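Local coordinates for protein Serpin48 (Tenebrio molitor, PDB 3OZQ) that inhibits SPE, a serine protease of insect innate immunity, with high specificity, and belongs to the serpin family, at residues A[134-139]-A[164-169]; A[241-246]-A[371-376]. All coordinates share one frame; numbering follows the deposited sequence.

Each contact sets one side chain of a helix against a strand or its end, within one serpin fold. They lie well apart, with centres 31 Å from each other and nearest atoms about 14 Å apart. Contact 1 joins helix 129-143 to strand 163-174 and contact 2 the first turn of helix 243-248 to the end of strand 365-372, so they share no element. The three touching residues of contact 1 are buried and wholly apolar. In contact 2 Leu243 and Arg371 are buried but Thr373 is partly exposed, and a leucine methyl meets a threonine methyl next to a guanidinium whose charge is met by a glutamate further along the same helix.

Contact 1 of 2, residues A[134-139]-A[164-169]; sequences KLMNAW and VLINAL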
loop_
_atom_site.group_PDB
_atom_site.type_symbol
_atom_site.label_atom_id
_atom_site.label_comp_id
_atom_site.label_asym_id
_atom_site.label_seq_id
_atom_site.Cartn_x
_atom_site.Cartn_y
_atom_site.Cartn_z
ATOM N N LYS A 134 19.410 -4.587 -12.693
ATOM C CA LYS A 134 19.162 -3.507 -13.647
ATOM C C LYS A 134 17.949 -3.789 -14.542
ATOM O O LYS A 134 17.134 -2.915 -14.808
ATOM C CB LYS A 134 20.405 -3.243 -14.510
ATOM C CG LYS A 134 20.244 -2.026 -15.404
ATOM C CD LYS A 134 21.537 -1.626 -16.092
ATOM C CE LYS A 134 21.412 -0.230 -16.706
ATOM N NZ LYS A 134 21.384 0.852 -15.672
ATOM N N LEU A 135 17.841 -5.025 -14.994
ATOM C CA LEU A 135 16.778 -5.441 -15.899
ATOM C C LEU A 135 15.425 -5.251 -15.219
ATOM O O LEU A 135 14.515 -4.641 -15.783
ATOM C CB LEU A 135 16.987 -6.910 -16.289
ATOM C CG LEU A 135 16.153 -7.653 -17.339
ATOM C CD1 LEU A 135 14.954 -8.355 -16.708
ATOM C CD2 LEU A 135 15.732 -6.732 -18.478
ATOM N N MET A 136 15.309 -5.776 -14.005
ATOM C CA MET A 136 14.073 -5.673 -13.239
ATOM C C MET A 136 13.757 -4.212 -12.936
ATOM O O MET A 136 12.635 -3.769 -13.136
ATOM C CB MET A 136 14.171 -6.493 -11.952
ATOM C CG MET A 136 14.307 -7.979 -12.210
ATOM S SD MET A 136 14.609 -8.967 -10.734
ATOM C CE MET A 136 13.066 -8.795 -9.886
ATOM N N ASN A 137 14.757 -3.457 -12.490
ATOM C CA ASN A 137 14.557 -2.043 -12.182
ATOM C C ASN A 137 14.181 -1.203 -13.390
ATOM O O ASN A 137 13.432 -0.239 -13.269
ATOM C CB ASN A 137 15.798 -1.450 -11.510
ATOM C CG ASN A 137 16.053 -2.053 -10.148
ATOM O OD1 ASN A 137 15.165 -2.680 -9.563
ATOM N ND2 ASN A 137 17.264 -1.870 -9.631
ATOM N N ALA A 138 14.717 -1.555 -14.555
ATOM C CA ALA A 138 14.464 -0.763 -15.750
ATOM C C ALA A 138 13.021 -0.985 -16.166
ATOM O O ALA A 138 12.344 -0.055 -16.612
ATOM C CB ALA A 138 15.425 -1.143 -16.880
ATOM N N TRP A 139 12.559 -2.218 -15.993
ATOM C CA TRP A 139 11.183 -2.569 -16.293
ATOM C C TRP A 139 10.254 -1.755 -15.397
ATOM O O TRP A 139 9.318 -1.117 -15.873
ATOM C CB TRP A 139 10.924 -4.065 -16.097
ATOM C CG TRP A 139 9.502 -4.428 -16.450
ATOM C CD1 TRP A 139 9.003 -4.642 -17.701
ATOM C CD2 TRP A 139 8.392 -4.563 -15.546
ATOM N NE1 TRP A 139 7.658 -4.919 -17.634
ATOM C CE2 TRP A 139 7.258 -4.880 -16.323
ATOM C CE3 TRP A 139 8.254 -4.468 -14.156
ATOM C CZ2 TRP A 139 5.998 -5.097 -15.758
ATOM C CZ3 TRP A 139 6.996 -4.684 -13.593
ATOM C CH2 TRP A 139 5.889 -4.996 -14.395
ATOM N N VAL A 164 11.428 -14.084 -7.617
ATOM C CA VAL A 164 11.371 -12.768 -7.018
ATOM C C VAL A 164 10.055 -12.103 -7.390
ATOM O O VAL A 164 9.720 -12.010 -8.572
ATOM C CB VAL A 164 12.542 -11.884 -7.488
ATOM C CG1 VAL A 164 12.397 -10.466 -6.936
ATOM C CG2 VAL A 164 13.864 -12.509 -7.059
ATOM N N LEU A 165 9.316 -11.671 -6.369
ATOM C CA LEU A 165 8.112 -10.844 -6.541
ATOM C C LEU A 165 8.480 -9.378 -6.446
ATOM O O LEU A 165 9.010 -8.930 -5.434
ATOM C CB LEU A 165 7.070 -11.127 -5.455
ATOM C CG LEU A 165 6.527 -12.522 -5.128
ATOM C CD1 LEU A 165 5.024 -12.493 -4.921
ATOM C CD2 LEU A 165 6.937 -13.605 -6.116
ATOM N N ILE A 166 8.183 -8.635 -7.500
ATOM C CA ILE A 166 8.406 -7.198 -7.524
ATOM C C ILE A 166 7.052 -6.498 -7.495
ATOM O O ILE A 166 6.142 -6.903 -8.218
ATOM C CB ILE A 166 9.097 -6.789 -8.821
ATOM C CG1 ILE A 166 10.558 -7.219 -8.783
ATOM C CG2 ILE A 166 8.988 -5.304 -9.016
ATOM C CD1 ILE A 166 11.189 -7.063 -7.426
ATOM N N ASN A 167 6.931 -5.458 -6.676
ATOM C CA ASN A 167 5.643 -4.763 -6.457
ATOM C C ASN A 167 5.830 -3.266 -6.245
ATOM O O ASN A 167 6.022 -2.819 -5.129
ATOM C CB ASN A 167 4.958 -5.372 -5.234
ATOM C CG ASN A 167 3.594 -4.768 -4.935
ATOM O OD1 ASN A 167 2.971 -4.125 -5.777
ATOM N ND2 ASN A 167 3.112 -5.022 -3.730
ATOM N N ALA A 168 5.787 -2.503 -7.328
ATOM C CA ALA A 168 6.002 -1.070 -7.276
ATOM C C ALA A 168 4.689 -0.386 -7.589
ATOM O O ALA A 168 3.985 -0.791 -8.512
ATOM C CB ALA A 168 7.020 -0.655 -8.280
ATOM N N LEU A 169 4.362 0.651 -6.829
ATOM C CA LEU A 169 3.131 1.400 -7.086
ATOM C C LEU A 169 3.110 2.792 -6.491
ATOM O O LEU A 169 3.935 3.157 -5.656
ATOM C CB LEU A 169 1.860 0.642 -6.634
ATOM C CG LEU A 169 1.689 -0.118 -5.304
ATOM C CD1 LEU A 169 2.731 0.150 -4.257
ATOM C CD2 LEU A 169 0.263 -0.009 -4.697
#
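Met136 puts its terminal methyl into the corner between Val164 and Ile166, two residues on one face of the strand. Met136 CE is 3.5 Å from Val164 CG1, a snug fit, and 3.9 Å from Val164 CB. On the other side Met136 CE lies 3.5 Å from Ile166 CD1, while its still shorter modelled distance to CG1 of that residue is too close to trust. The thioether runs at a slant to both branched side chains, so that a single carbon does the touching. Its CG is anti to the carbonyl carbon and the chain continues extended through chi2; the bend comes at the last torsion (chi3 68°), which swings CE off the line of the chain and into the two side chains. Val164 replies with the branch anti to its backbone N, CG1. The backbones stay apart, with the CA atoms of Met136 and Ile166 8.2 Å from each other. Helix 129-143 is helix F of the serpin fold, lying over the outer face of beta-sheet A, and strand 163-174 is the central strand 3A of that sheet. Alternation along the strand sends Val164 and Ile166 to the helix, whereas Leu165 and Asn167 face away, toward helix 38-50, where Asn167 OD1 accepts a hydrogen bond from Ser40 OG in the interior of the protein. On the helix side Met136 also lies on Tyr98 of strand 90-100, and Trp139, about one turn further on, makes a cation-pi contact with Lys96 of that strand. Ile166 is covered as well by Leu151 and Val152 of the segment that follows helix F, and Asn137 OD1 accepts a hydrogen bond from Val152 N, tying that segment back to the helix.

Contact 2 of 2, residues A[241-246]-A[371-376]; sequences EGLVSL and RVTTLN
Leu243 and Thr373 meet methyl to methyl: Leu243 CD2 is 3.6 Å from Thr373 CG2, the two side chains crossing at about a right angle. Beside this pair lies the guanidinium of Arg371, approached obliquely by the same leucine carbon, with Leu243 CD2 4.3 Å from Arg371 NH1. Thr373 CG2 also rests over one face of that guanidinium, 3.7 Å above its plane and displaced toward the rim, so the methyl is shared between leucine and arginine. With CG anti to its backbone N (chi1 177°), Leu243 carries CD2 to the threonine methyl. From a chi1 of 77° Arg371 runs extended through chi2 and chi3, which brings its guanidinium against that methyl. Polar partners then fix its rotation: NH1 forms a salt bridge with Glu247, one turn beyond Leu243 on the same helix, and NE donates to the carbonyl O of Ala32. The buried arginine's charge is thus probably balanced by a glutamate near the far end of this short helix. Asn33 holds the other chain segment, its OD1 accepting from Thr373 N and its ND2 donating to Thr374 O. At the start of the helix Gly242 takes the N-cap position, and Gly242 O accepts Leu246 N at 3.2 Å. Strand 365-372, s5B in serpin nomenclature, ends at this point, paired with strands 34-36 and 356-362; Leu243 of helix 243-248 also packs on Ile357 of strand 356-362 and Pro355 just before it, while Tyr23 and Leu27 of helix 10-29 lie against Arg371.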
loop_
_atom_site.group_PDB
_atom_site.type_symbol
_atom_site.label_atom_id
_atom_site.label_comp_id
_atom_site.label_asym_id
_atom_site.label_seq_id
_atom_site.Cartn_x
_atom_site.Cartn_y
_atom_site.Cartn_z
ATOM N N GLU A 241 1.943 13.214 21.786
ATOM C CA GLU A 241 2.799 12.034 21.686
ATOM C C GLU A 241 1.998 10.740 21.695
ATOM O O GLU A 241 2.519 9.693 22.078
ATOM C CB GLU A 241 3.814 12.002 22.837
ATOM C CG GLU A 241 4.773 13.186 22.899
ATOM C CD GLU A 241 5.743 13.086 24.075
ATOM O OE1 GLU A 241 5.409 12.386 25.060
ATOM O OE2 GLU A 241 6.836 13.699 24.014
ATOM N N GLY A 242 0.739 10.807 21.266
ATOM C CA GLY A 242 -0.163 9.674 21.375
ATOM C C GLY A 242 -0.107 8.595 20.300
ATOM O O GLY A 242 -0.939 7.691 20.296
ATOM N N LEU A 243 0.865 8.667 19.393
ATOM C CA LEU A 243 0.919 7.724 18.267
ATOM C C LEU A 243 1.144 6.265 18.674
ATOM O O LEU A 243 0.391 5.375 18.262
ATOM C CB LEU A 243 1.985 8.145 17.258
ATOM C CG LEU A 243 2.202 7.210 16.068
ATOM C CD1 LEU A 243 0.910 6.968 15.298
ATOM C CD2 LEU A 243 3.267 7.775 15.145
ATOM N N VAL A 244 2.186 6.020 19.464
ATOM C CA VAL A 244 2.474 4.671 19.943
ATOM C C VAL A 244 1.222 4.036 20.533
ATOM O O VAL A 244 0.927 2.864 20.283
ATOM C CB VAL A 244 3.594 4.674 20.994
ATOM C CG1 VAL A 244 4.957 4.685 20.319
ATOM C CG2 VAL A 244 3.435 5.867 21.923
ATOM N N SER A 245 0.490 4.821 21.314
ATOM C CA SER A 245 -0.767 4.372 21.893
ATOM C C SER A 245 -1.696 3.865 20.803
ATOM O O SER A 245 -2.314 2.810 20.942
ATOM C CB SER A 245 -1.451 5.514 22.656
ATOM O OG SER A 245 -0.505 6.292 23.378
ATOM N N LEU A 246 -1.804 4.629 19.721
ATOM C CA LEU A 246 -2.686 4.259 18.619
ATOM C C LEU A 246 -2.186 2.998 17.946
ATOM O O LEU A 246 -2.966 2.235 17.381
ATOM C CB LEU A 246 -2.767 5.378 17.582
ATOM C CG LEU A 246 -3.449 6.686 17.972
ATOM C CD1 LEU A 246 -3.314 7.688 16.834
ATOM C CD2 LEU A 246 -4.922 6.448 18.309
ATOM N N ARG A 371 2.372 6.288 8.089
ATOM C CA ARG A 371 2.462 7.202 9.191
ATOM C C ARG A 371 3.502 8.257 8.882
ATOM O O ARG A 371 4.400 8.059 8.045
ATOM C CB ARG A 371 2.825 6.450 10.465
ATOM C CG ARG A 371 4.263 6.087 10.540
ATOM C CD ARG A 371 4.556 5.336 11.797
ATOM N NE ARG A 371 5.969 5.011 11.871
ATOM C CZ ARG A 371 6.588 4.662 12.989
ATOM N NH1 ARG A 371 5.906 4.596 14.123
ATOM N NH2 ARG A 371 7.887 4.387 12.971
ATOM N N VAL A 372 3.341 9.399 9.544
ATOM C CA VAL A 372 4.308 10.470 9.515
ATOM C C VAL A 372 4.648 10.776 10.971
ATOM O O VAL A 372 3.751 11.065 11.768
ATOM C CB VAL A 372 3.696 11.744 8.921
ATOM C CG1 VAL A 372 4.667 12.925 9.098
ATOM C CG2 VAL A 372 3.319 11.531 7.460
ATOM N N THR A 373 5.925 10.674 11.320
ATOM C CA THR A 373 6.385 11.010 12.660
ATOM C C THR A 373 7.393 12.143 12.565
ATOM O O THR A 373 7.809 12.697 13.584
ATOM C CB THR A 373 7.106 9.833 13.341
ATOM O OG1 THR A 373 8.369 9.625 12.697
ATOM C CG2 THR A 373 6.266 8.560 13.266
ATOM N N THR A 374 7.789 12.477 11.341
ATOM C CA THR A 374 8.830 13.474 11.130
ATOM C C THR A 374 8.647 14.206 9.802
ATOM O O THR A 374 8.268 13.604 8.799
ATOM C CB THR A 374 10.233 12.823 11.175
ATOM O OG1 THR A 374 11.202 13.796 11.568
ATOM C CG2 THR A 374 10.616 12.269 9.808
ATOM N N LEU A 375 8.917 15.509 9.813
ATOM C CA LEU A 375 8.785 16.363 8.636
ATOM C C LEU A 375 9.940 17.338 8.681
ATOM O O LEU A 375 10.547 17.515 9.732
ATOM C CB LEU A 375 7.474 17.150 8.687
ATOM C CG LEU A 375 6.269 16.702 7.850
ATOM C CD1 LEU A 375 6.404 15.255 7.396
ATOM C CD2 LEU A 375 4.950 16.948 8.601
ATOM N N ASN A 376 10.235 17.987 7.559
ATOM C CA ASN A 376 11.257 19.042 7.541
ATOM C C ASN A 376 10.821 20.268 6.731
ATOM O O ASN A 376 11.439 21.338 6.765
ATOM C CB ASN A 376 12.606 18.502 7.048
ATOM C CG ASN A 376 12.588 18.130 5.575
ATOM O OD1 ASN A 376 13.600 17.694 5.024
ATOM N ND2 ASN A 376 11.440 18.309 4.928
ATOM O OXT ASN A 376 9.811 20.215 6.026
#